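Local coordinates for putative 4-amino-4-deoxychorismate lyase (Thermus thermophilus, PDB 2ZGI), which binds pyridoxal 5'-phosphate and probably acts as a lyase, putatively on 4-amino-4-deoxychorismate, at residues T172-E177 and G202-E207. Residues are numbered along the deposited sequence; the frame is centred on the assembly and turned at random.
Sequences TLYLLE and GLFRPE
Leu176 and Gly202 form the last parallel bridge between strand 172-176 and strand 198-202, at one edge of the mixed five-stranded sheet within this chain, just where residue 202 ends the strand and the polypeptide leaves the sheet. The two backbone bonds of this bridge both engage Gly202. Gly202 N donates to Leu175 O at 3.1 Å, nearly in line with the carbonyl, and Gly202 O accepts from Glu177 N at 2.7 Å, the donor tilted 30° from the carbonyl plane. Helix 183-194 connects the two strands, completing a beta-alpha-beta crossover; on that side Leu175 turns away from the 202-207 segment and packs on Arg185, Glu186 and Ala189 of the helix, its side chain about 10 Å from the bound pyridoxal 5'-phosphate. Beyond Gly202 the chain swings back across the opposite face of the sheet, and Phe204 lies against Tyr174 and Leu176. The pair of rings is an offset T-shaped stack, with the edge of Phe204 directed at the Tyr174 face, centroids 5.4 Å apart and planes at 64°. The CB of Phe204 points toward the strand, and with CG beside the backbone N and anti to the carbonyl carbon (chi1 -71°) the ring sets Phe204 CZ 3.5 Å from Tyr174 CB. Leu176 CD1 rests over one face of the same phenyl ring, 4.0 Å from CD2 of Phe204; Leu209 touches both of these side chains, and Leu167 of the neighbouring strand 164-169 also meets Phe204. At the strand end the extended side chain of Glu177 runs alongside Gly202, while CD2 of Leu203 comes within 3.5 Å of Glu177 O. A water donates to Glu177 O and accepts from Phe204 N (2.9 Å), bridging the two backbones beyond the last direct bond.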
loop_
_atom_site.group_PDB
_atom_site.type_symbol
_atom_site.label_atom_id
_atom_site.label_comp_id
_atom_site.label_asym_id
_atom_site.label_seq_id
_atom_site.Cartn_x
_atom_site.Cartn_y
_atom_site.Cartn_z
ATOM N N THR D 172 -1.983 -22.884 -22.703
ATOM C CA THR D 172 -1.754 -23.166 -21.291
ATOM C C THR D 172 -2.779 -22.475 -20.382
ATOM O O THR D 172 -3.139 -21.307 -20.585
ATOM C CB THR D 172 -0.298 -22.827 -20.881
ATOM O OG1 THR D 172 -0.214 -22.578 -19.471
ATOM C CG2 THR D 172 0.174 -21.613 -21.625
ATOM N N LEU D 173 -3.263 -23.227 -19.403
ATOM C CA LEU D 173 -4.189 -22.721 -18.397
ATOM C C LEU D 173 -3.417 -22.454 -17.117
ATOM O O LEU D 173 -2.792 -23.357 -16.552
ATOM C CB LEU D 173 -5.298 -23.745 -18.141
ATOM C CG LEU D 173 -6.435 -23.405 -17.173
ATOM C CD1 LEU D 173 -7.461 -22.475 -17.797
ATOM C CD2 LEU D 173 -7.081 -24.704 -16.714
ATOM N N TYR D 174 -3.460 -21.208 -16.665
ATOM C CA TYR D 174 -2.832 -20.793 -15.421
ATOM C C TYR D 174 -3.838 -20.681 -14.288
ATOM O O TYR D 174 -4.904 -20.079 -14.447
ATOM C CB TYR D 174 -2.152 -19.440 -15.600
ATOM C CG TYR D 174 -1.144 -19.461 -16.720
ATOM C CD1 TYR D 174 0.170 -19.884 -16.491
ATOM C CD2 TYR D 174 -1.510 -19.091 -18.020
ATOM C CE1 TYR D 174 1.109 -19.904 -17.527
ATOM C CE2 TYR D 174 -0.577 -19.109 -19.066
ATOM C CZ TYR D 174 0.727 -19.522 -18.809
ATOM O OH TYR D 174 1.647 -19.543 -19.840
ATOM N N LEU D 175 -3.493 -21.268 -13.152
ATOM C CA LEU D 175 -4.265 -21.066 -11.930
ATOM C C LEU D 175 -3.579 -19.991 -11.101
ATOM O O LEU D 175 -2.371 -20.076 -10.790
ATOM C CB LEU D 175 -4.412 -22.366 -11.129
ATOM C CG LEU D 175 -4.708 -23.680 -11.875
ATOM C CD1 LEU D 175 -5.179 -24.734 -10.870
ATOM C CD2 LEU D 175 -5.717 -23.537 -13.033
ATOM N N LEU D 176 -4.345 -18.955 -10.763
ATOM C CA LEU D 176 -3.778 -17.785 -10.108
ATOM C C LEU D 176 -3.609 -18.108 -8.632
ATOM O O LEU D 176 -4.596 -18.452 -7.964
ATOM C CB LEU D 176 -4.691 -16.558 -10.292
ATOM C CG LEU D 176 -4.503 -15.677 -11.539
ATOM C CD1 LEU D 176 -4.560 -16.475 -12.827
ATOM C CD2 LEU D 176 -5.556 -14.587 -11.567
ATOM N N GLU D 177 -2.378 -18.006 -8.122
ATOM C CA GLU D 177 -2.113 -18.326 -6.723
ATOM C C GLU D 177 -2.460 -17.178 -5.793
ATOM O O GLU D 177 -2.708 -16.066 -6.246
ATOM C CB GLU D 177 -0.643 -18.718 -6.503
ATOM C CG GLU D 177 -0.197 -19.869 -7.339
ATOM C CD GLU D 177 1.286 -20.152 -7.207
ATOM O OE1 GLU D 177 2.058 -19.280 -6.754
ATOM O OE2 GLU D 177 1.677 -21.281 -7.563
ATOM N N GLY D 202 0.743 -19.812 -10.771
ATOM C CA GLY D 202 1.633 -18.666 -10.520
ATOM C C GLY D 202 0.975 -17.506 -9.812
ATOM O O GLY D 202 -0.248 -17.483 -9.638
ATOM N N LEU D 203 1.781 -16.550 -9.369
ATOM C CA LEU D 203 1.266 -15.290 -8.899
ATOM C C LEU D 203 1.310 -14.310 -10.049
ATOM O O LEU D 203 2.363 -14.137 -10.686
ATOM C CB LEU D 203 2.100 -14.771 -7.736
ATOM C CG LEU D 203 1.927 -15.477 -6.406
ATOM C CD1 LEU D 203 3.157 -15.272 -5.510
ATOM C CD2 LEU D 203 0.617 -14.980 -5.730
ATOM N N PHE D 204 0.168 -13.687 -10.324
ATOM C CA PHE D 204 -0.007 -12.777 -11.469
ATOM C C PHE D 204 -0.390 -11.382 -11.006
ATOM O O PHE D 204 -1.233 -11.224 -10.114
ATOM C CB PHE D 204 -1.102 -13.279 -12.421
ATOM C CG PHE D 204 -0.716 -14.523 -13.225
ATOM C CD1 PHE D 204 -0.454 -14.422 -14.587
ATOM C CD2 PHE D 204 -0.647 -15.782 -12.617
ATOM C CE1 PHE D 204 -0.110 -15.558 -15.334
ATOM C CE2 PHE D 204 -0.305 -16.922 -13.335
ATOM C CZ PHE D 204 -0.041 -16.814 -14.701
ATOM N N ARG D 205 0.225 -10.377 -11.631
ATOM C CA ARG D 205 -0.168 -8.982 -11.492
ATOM C C ARG D 205 -1.249 -8.693 -12.536
ATOM O O ARG D 205 -1.328 -9.387 -13.541
ATOM C CB ARG D 205 1.033 -8.056 -11.768
ATOM C CG ARG D 205 2.282 -8.280 -10.921
ATOM C CD ARG D 205 3.172 -7.030 -10.858
ATOM N NE ARG D 205 2.560 -5.908 -10.143
ATOM C CZ ARG D 205 2.473 -5.777 -8.817
ATOM N NH1 ARG D 205 2.969 -6.700 -7.989
ATOM N NH2 ARG D 205 1.890 -4.695 -8.309
ATOM N N PRO D 206 -2.067 -7.649 -12.329
ATOM C CA PRO D 206 -3.115 -7.285 -13.308
ATOM C C PRO D 206 -2.613 -7.289 -14.764
ATOM O O PRO D 206 -3.239 -7.873 -15.642
ATOM C CB PRO D 206 -3.502 -5.867 -12.894
ATOM C CG PRO D 206 -3.153 -5.798 -11.412
ATOM C CD PRO D 206 -1.992 -6.699 -11.197
ATOM N N GLU D 207 -1.459 -6.681 -14.996
ATOM C CA GLU D 207 -0.886 -6.526 -16.328
ATOM C C GLU D 207 -0.401 -7.851 -16.882
ATOM O O GLU D 207 -0.151 -7.984 -18.083
ATOM C CB GLU D 207 0.286 -5.545 -16.278
ATOM C CG GLU D 207 0.161 -4.469 -15.201
ATOM C CD GLU D 207 0.764 -4.900 -13.860
ATOM O OE1 GLU D 207 1.737 -5.690 -13.871
ATOM O OE2 GLU D 207 0.280 -4.434 -12.813
HETATM O O HOH W 1 -2.003 -14.634 -8.686
#